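Local coordinates for protein CG8862 (Drosophila melanogaster, PDB 3ISM) that probably cleaves DNA and RNA as the magnesium-dependent mitochondrial endonuclease G, and is held here in a complex with its inhibitor, at residues 130-135 / 188-193; 138-143 / 219-224. All coordinates share one frame; numbering follows the deposited sequence.

Interaction 1: 130-135 / 188-193; sequences QGFNRD and THFYKV. With MG (magnesium ion), chain F.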
loop_
_atom_site.group_PDB
_atom_site.type_symbol
_atom_site.label_atom_id
_atom_site.label_comp_id
_atom_site.label_asym_id
_atom_site.label_seq_id
_atom_site.Cartn_x
_atom_site.Cartn_y
_atom_site.Cartn_z
ATOM N N GLN B 130 -12.314 22.487 -2.714
ATOM C CA GLN B 130 -12.833 23.174 -3.887
ATOM C C GLN B 130 -12.362 22.450 -5.136
ATOM O O GLN B 130 -11.159 22.185 -5.301
ATOM C CB GLN B 130 -12.323 24.614 -3.921
ATOM C CG GLN B 130 -13.020 25.556 -2.959
ATOM C CD GLN B 130 -12.389 26.939 -2.944
ATOM O OE1 GLN B 130 -12.756 27.817 -3.731
ATOM N NE2 GLN B 130 -11.441 27.145 -2.030
ATOM N N GLY B 131 -13.314 22.126 -6.004
ATOM C CA GLY B 131 -13.011 21.403 -7.235
ATOM C C GLY B 131 -12.970 19.890 -7.113
ATOM O O GLY B 131 -12.620 19.207 -8.078
ATOM N N PHE B 132 -13.322 19.347 -5.947
ATOM C CA PHE B 132 -13.399 17.889 -5.791
ATOM C C PHE B 132 -14.393 17.479 -4.688
ATOM O O PHE B 132 -15.586 17.329 -4.978
ATOM C CB PHE B 132 -11.999 17.232 -5.637
ATOM C CG PHE B 132 -12.036 15.727 -5.651
ATOM C CD1 PHE B 132 -12.368 15.039 -6.812
ATOM C CD2 PHE B 132 -11.763 14.995 -4.494
ATOM C CE1 PHE B 132 -12.423 13.627 -6.832
ATOM C CE2 PHE B 132 -11.812 13.596 -4.501
ATOM C CZ PHE B 132 -12.143 12.911 -5.681
ATOM N N ASN B 133 -13.929 17.328 -3.443
ATOM C CA ASN B 133 -14.826 16.987 -2.321
ATOM C C ASN B 133 -16.114 17.808 -2.355
ATOM O O ASN B 133 -17.219 17.253 -2.273
ATOM C CB ASN B 133 -14.124 17.174 -0.965
ATOM C CG ASN B 133 -15.055 16.915 0.237
ATOM O OD1 ASN B 133 -15.768 15.900 0.300
ATOM N ND2 ASN B 133 -15.046 17.838 1.195
ATOM N N ARG B 134 -15.966 19.121 -2.522
ATOM C CA ARG B 134 -17.099 20.044 -2.424
ATOM C C ARG B 134 -17.850 20.205 -3.737
ATOM O O ARG B 134 -18.938 20.763 -3.764
ATOM C CB ARG B 134 -16.649 21.415 -1.905
ATOM C CG ARG B 134 -15.850 21.336 -0.608
ATOM C CD ARG B 134 -15.506 22.722 -0.041
ATOM N NE ARG B 134 -14.359 22.600 0.858
ATOM C CZ ARG B 134 -13.741 23.616 1.450
ATOM N NH1 ARG B 134 -12.698 23.386 2.239
ATOM N NH2 ARG B 134 -14.154 24.852 1.251
ATOM N N ASP B 135 -17.282 19.686 -4.818
ATOM C CA ASP B 135 -17.858 19.879 -6.145
ATOM C C ASP B 135 -18.005 18.545 -6.900
ATOM O O ASP B 135 -18.921 17.765 -6.605
ATOM C CB ASP B 135 -17.025 20.907 -6.917
ATOM C CG ASP B 135 -17.090 22.295 -6.291
ATOM O OD1 ASP B 135 -18.091 23.013 -6.512
ATOM O OD2 ASP B 135 -16.138 22.678 -5.578
ATOM N N THR B 188 -4.364 9.064 -4.571
ATOM C CA THR B 188 -4.205 9.705 -5.879
ATOM C C THR B 188 -5.585 9.831 -6.557
ATOM O O THR B 188 -5.817 10.739 -7.334
ATOM C CB THR B 188 -3.239 8.899 -6.808
ATOM O OG1 THR B 188 -3.843 7.640 -7.178
ATOM C CG2 THR B 188 -1.917 8.648 -6.111
ATOM N N HIS B 189 -6.477 8.889 -6.247
ATOM C CA HIS B 189 -7.782 8.747 -6.923
ATOM C C HIS B 189 -8.765 8.101 -5.947
ATOM O O HIS B 189 -8.356 7.526 -4.945
ATOM C CB HIS B 189 -7.689 7.821 -8.154
ATOM C CG HIS B 189 -6.806 8.320 -9.263
ATOM N ND1 HIS B 189 -5.428 8.287 -9.193
ATOM C CD2 HIS B 189 -7.104 8.781 -10.503
ATOM C CE1 HIS B 189 -4.916 8.753 -10.320
ATOM N NE2 HIS B 189 -5.913 9.063 -11.131
ATOM N N PHE B 190 -10.057 8.181 -6.263
ATOM C CA PHE B 190 -11.088 7.443 -5.545
ATOM C C PHE B 190 -12.020 6.759 -6.545
ATOM O O PHE B 190 -12.141 7.200 -7.663
ATOM C CB PHE B 190 -11.893 8.385 -4.641
ATOM C CG PHE B 190 -11.089 9.010 -3.538
ATOM C CD1 PHE B 190 -10.947 8.364 -2.315
ATOM C CD2 PHE B 190 -10.487 10.257 -3.715
ATOM C CE1 PHE B 190 -10.190 8.936 -1.290
ATOM C CE2 PHE B 190 -9.738 10.846 -2.694
ATOM C CZ PHE B 190 -9.585 10.180 -1.479
ATOM N N TYR B 191 -12.683 5.683 -6.145
ATOM C CA TYR B 191 -13.633 5.004 -7.033
ATOM C C TYR B 191 -14.982 4.872 -6.353
ATOM O O TYR B 191 -15.070 4.925 -5.130
ATOM C CB TYR B 191 -13.156 3.584 -7.414
ATOM C CG TYR B 191 -12.958 2.684 -6.218
ATOM C CD1 TYR B 191 -14.038 2.066 -5.579
ATOM C CD2 TYR B 191 -11.686 2.465 -5.712
ATOM C CE1 TYR B 191 -13.851 1.278 -4.457
ATOM C CE2 TYR B 191 -11.479 1.668 -4.609
ATOM C CZ TYR B 191 -12.559 1.088 -3.987
ATOM O OH TYR B 191 -12.328 0.314 -2.895
ATOM N N LYS B 192 -16.015 4.661 -7.164
ATOM C CA LYS B 192 -17.288 4.122 -6.701
ATOM C C LYS B 192 -17.675 3.024 -7.665
ATOM O O LYS B 192 -17.680 3.228 -8.876
ATOM C CB LYS B 192 -18.386 5.188 -6.664
ATOM C CG LYS B 192 -18.283 6.137 -5.468
ATOM C CD LYS B 192 -19.512 7.036 -5.402
ATOM C CE LYS B 192 -19.410 8.086 -4.283
ATOM N NZ LYS B 192 -19.489 7.468 -2.932
ATOM N N VAL B 193 -17.988 1.856 -7.125
ATOM C CA VAL B 193 -18.472 0.753 -7.933
ATOM C C VAL B 193 -19.868 0.424 -7.423
ATOM O O VAL B 193 -20.052 0.183 -6.238
ATOM C CB VAL B 193 -17.506 -0.480 -7.902
ATOM C CG1 VAL B 193 -18.076 -1.627 -8.756
ATOM C CG2 VAL B 193 -16.120 -0.089 -8.422
HETATM MG MG MG F . -17.553 14.841 0.927
HETATM O O HOH W 1 -18.200 15.072 -1.165
HETATM O O HOH W 2 -18.826 16.482 1.289
HETATM O O HOH W 3 -16.972 15.099 2.776
HETATM O O HOH W 4 -16.266 13.258 0.302
HETATM O O HOH W 5 -18.934 13.577 1.200
#
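F132 and F190 meet in a small, buried, wholly apolar contact, in which helix 129-133 presents one ring to strand 189-197 of the main beta sheet, one residue before the magnesium ligand N133. The two rings touch rim to rim rather than stacking: their centroids stand 5.9 Å apart and their planes are inclined by 26°. F190 CD2 comes to the edge of the F132 ring, near its plane, and lies 3.7 Å from F132 CE2. With CG anti to the backbone N (chi1 -173°), F132 carries its ring off the helix toward the strand, where M210 and W137 also pack against it, while A125 and Q127 touch F190.

The turn that bears F132 is closed by a side-chain bond within 130-135. G131 N donates an almost straight bond of 2.9 Å to D135 OD2, which it meets on the anti side and somewhat out of the carboxylate plane; at the backbone angles of G131 (phi 86°) a CB would press on the carbonyl O of Q130, which calls for glycine. The next residue after F132, N133, faces the metal. Its OD1 binds the magnesium ion at 2.2 Å, and five waters complete six ligands, as in Serratia nuclease of the same family. Water 1 spans metal and backbone, donating to N133 O at 2.6 Å. D98 OD2 takes the other end of the amide, ND2, and so fixes the flip that turns OD1 to the metal.

The pair exemplifies a general division of labour: undirected apolar packing places a helix, whereas directional bonds orient the neighbouring metal ligand.

Interaction 2: 138-143 / 219-224; sequences NTLEAH and TPISVF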
loop_
_atom_site.group_PDB
_atom_site.type_symbol
_atom_site.label_atom_id
_atom_site.label_comp_id
_atom_site.label_asym_id
_atom_site.label_seq_id
_atom_site.Cartn_x
_atom_site.Cartn_y
_atom_site.Cartn_z
ATOM N N ASN B 138 -18.862 15.434 -4.920
ATOM C CA ASN B 138 -20.252 15.568 -4.466
ATOM C C ASN B 138 -21.246 15.273 -5.596
ATOM O O ASN B 138 -22.281 14.643 -5.369
ATOM C CB ASN B 138 -20.519 16.952 -3.860
ATOM C CG ASN B 138 -21.993 17.172 -3.526
ATOM O OD1 ASN B 138 -22.601 18.137 -3.976
ATOM N ND2 ASN B 138 -22.566 16.279 -2.732
ATOM N N THR B 139 -20.921 15.718 -6.811
ATOM C CA THR B 139 -21.782 15.476 -7.979
ATOM C C THR B 139 -22.002 13.970 -8.197
ATOM O O THR B 139 -23.133 13.531 -8.460
ATOM C CB THR B 139 -21.197 16.138 -9.248
ATOM O OG1 THR B 139 -20.971 17.529 -8.983
ATOM C CG2 THR B 139 -22.155 15.998 -10.452
ATOM N N LEU B 140 -20.926 13.190 -8.044
ATOM C CA LEU B 140 -21.011 11.738 -8.146
ATOM C C LEU B 140 -21.866 11.166 -7.015
ATOM O O LEU B 140 -22.759 10.343 -7.260
ATOM C CB LEU B 140 -19.618 11.099 -8.141
ATOM C CG LEU B 140 -19.562 9.560 -8.206
ATOM C CD1 LEU B 140 -20.388 9.004 -9.389
ATOM C CD2 LEU B 140 -18.111 9.044 -8.246
ATOM N N GLU B 141 -21.597 11.608 -5.785
ATOM C CA GLU B 141 -22.426 11.241 -4.637
ATOM C C GLU B 141 -23.914 11.536 -4.879
ATOM O O GLU B 141 -24.768 10.665 -4.679
ATOM C CB GLU B 141 -21.921 11.937 -3.368
ATOM C CG GLU B 141 -20.582 11.406 -2.882
ATOM C CD GLU B 141 -19.958 12.275 -1.803
ATOM O OE1 GLU B 141 -20.144 13.523 -1.840
ATOM O OE2 GLU B 141 -19.261 11.706 -0.934
ATOM N N ALA B 142 -24.220 12.743 -5.342
ATOM C CA ALA B 142 -25.605 13.122 -5.662
ATOM C C ALA B 142 -26.243 12.246 -6.753
ATOM O O ALA B 142 -27.432 11.945 -6.688
ATOM C CB ALA B 142 -25.674 14.597 -6.052
ATOM N N HIS B 143 -25.442 11.835 -7.737
ATOM C CA HIS B 143 -25.895 10.949 -8.820
ATOM C C HIS B 143 -26.278 9.560 -8.301
ATOM O O HIS B 143 -27.288 8.998 -8.704
ATOM C CB HIS B 143 -24.784 10.815 -9.875
ATOM C CG HIS B 143 -24.941 9.632 -10.785
ATOM N ND1 HIS B 143 -25.751 9.655 -11.901
ATOM C CD2 HIS B 143 -24.371 8.403 -10.758
ATOM C CE1 HIS B 143 -25.690 8.485 -12.510
ATOM N NE2 HIS B 143 -24.862 7.707 -11.836
ATOM N N THR B 219 -17.168 19.461 -16.058
ATOM C CA THR B 219 -16.830 18.096 -16.439
ATOM C C THR B 219 -17.916 17.107 -15.999
ATOM O O THR B 219 -18.166 16.953 -14.799
ATOM C CB THR B 219 -15.474 17.660 -15.847
ATOM O OG1 THR B 219 -14.434 18.544 -16.285
ATOM C CG2 THR B 219 -15.130 16.266 -16.301
ATOM N N PRO B 220 -18.567 16.428 -16.968
ATOM C CA PRO B 220 -19.604 15.486 -16.580
ATOM C C PRO B 220 -18.969 14.243 -15.957
ATOM O O PRO B 220 -17.862 13.855 -16.348
ATOM C CB PRO B 220 -20.297 15.131 -17.905
ATOM C CG PRO B 220 -19.654 15.975 -18.957
ATOM C CD PRO B 220 -18.353 16.454 -18.424
ATOM N N ILE B 221 -19.656 13.632 -14.995
ATOM C CA ILE B 221 -19.102 12.475 -14.288
ATOM C C ILE B 221 -18.947 11.266 -15.207
ATOM O O ILE B 221 -18.148 10.379 -14.930
ATOM C CB ILE B 221 -19.941 12.082 -13.054
ATOM C CG1 ILE B 221 -21.347 11.664 -13.496
ATOM C CG2 ILE B 221 -19.945 13.223 -12.024
ATOM C CD1 ILE B 221 -22.193 11.090 -12.398
ATOM N N SER B 222 -19.701 11.254 -16.304
ATOM C CA SER B 222 -19.645 10.187 -17.301
ATOM C C SER B 222 -18.244 9.958 -17.862
ATOM O O SER B 222 -17.891 8.834 -18.195
ATOM C CB SER B 222 -20.633 10.475 -18.441
ATOM O OG SER B 222 -20.217 11.587 -19.215
ATOM N N VAL B 223 -17.451 11.027 -17.939
ATOM C CA VAL B 223 -16.080 10.917 -18.448
ATOM C C VAL B 223 -15.171 10.108 -17.518
ATOM O O VAL B 223 -14.110 9.621 -17.942
ATOM C CB VAL B 223 -15.436 12.300 -18.759
ATOM C CG1 VAL B 223 -16.433 13.224 -19.452
ATOM C CG2 VAL B 223 -14.868 12.946 -17.501
ATOM N N PHE B 224 -15.604 9.913 -16.276
ATOM C CA PHE B 224 -14.813 9.186 -15.294
ATOM C C PHE B 224 -15.176 7.708 -15.180
ATOM O O PHE B 224 -14.666 7.009 -14.315
ATOM C CB PHE B 224 -14.919 9.873 -13.947
ATOM C CG PHE B 224 -14.344 11.248 -13.942
ATOM C CD1 PHE B 224 -12.970 11.438 -14.065
ATOM C CD2 PHE B 224 -15.172 12.355 -13.820
ATOM C CE1 PHE B 224 -12.433 12.719 -14.069
ATOM C CE2 PHE B 224 -14.654 13.636 -13.813
ATOM C CZ PHE B 224 -13.281 13.826 -13.942
#
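I221 lies against H143, L140 and T139, joining the short 3-10 turn 221-224 to helix 136-146. From CB the side chain forks. The CG2 branch ends 3.9 Å from T139 CG2, one methyl against another, and also approaches the backbone N of L140. The other branch, CG1, sits between the backbone N and the carbonyl carbon (chi1 63°) and continues fully extended, carrying CD1 to the side chains of H143 and L140. There CD1 sits over one face of the H143 imidazole, offset toward its rim and 3.5 Å from H143 CG, in a CH-pi contact 25° off the ring normal. The same methyl reaches H143 CB at 3.6 Å and, more loosely, L140 CD1 at 4.1 Å. An alanine here would lose both branches, which would probably leave the H143 face without its methyl and open a gap beside T139 and L140.

Polar ends are served elsewhere: T139 OG1 bonds to D135 O, and H143 NE2 to E206 OE1. This second bond probably limits rotation of the imidazole and may draw positive charge onto it, so that one residue combines a polar bond at NE2 with an apolar contact on its face.

Read from the N terminus, the segments come in the order 130-135, 138-143, 188-193 and 219-224, so the contacts cross rather than nest. Interaction 1 closes a loop of 52 residues that contains helix 136-146 and strand 153-161; interaction 2 closes one of 75 that takes in strands 189-197 and 203-211. Two consecutive helices are tied to two later parts of the chain: the main sheet and the loop following its strand 203-211. Strand 189-197 meets F132, the neighbour of N133, through F190, and L140 and E141 through K192. N133 binds the magnesium ion directly; E141, also a magnesium-binding residue of this protein, approaches it through its waters.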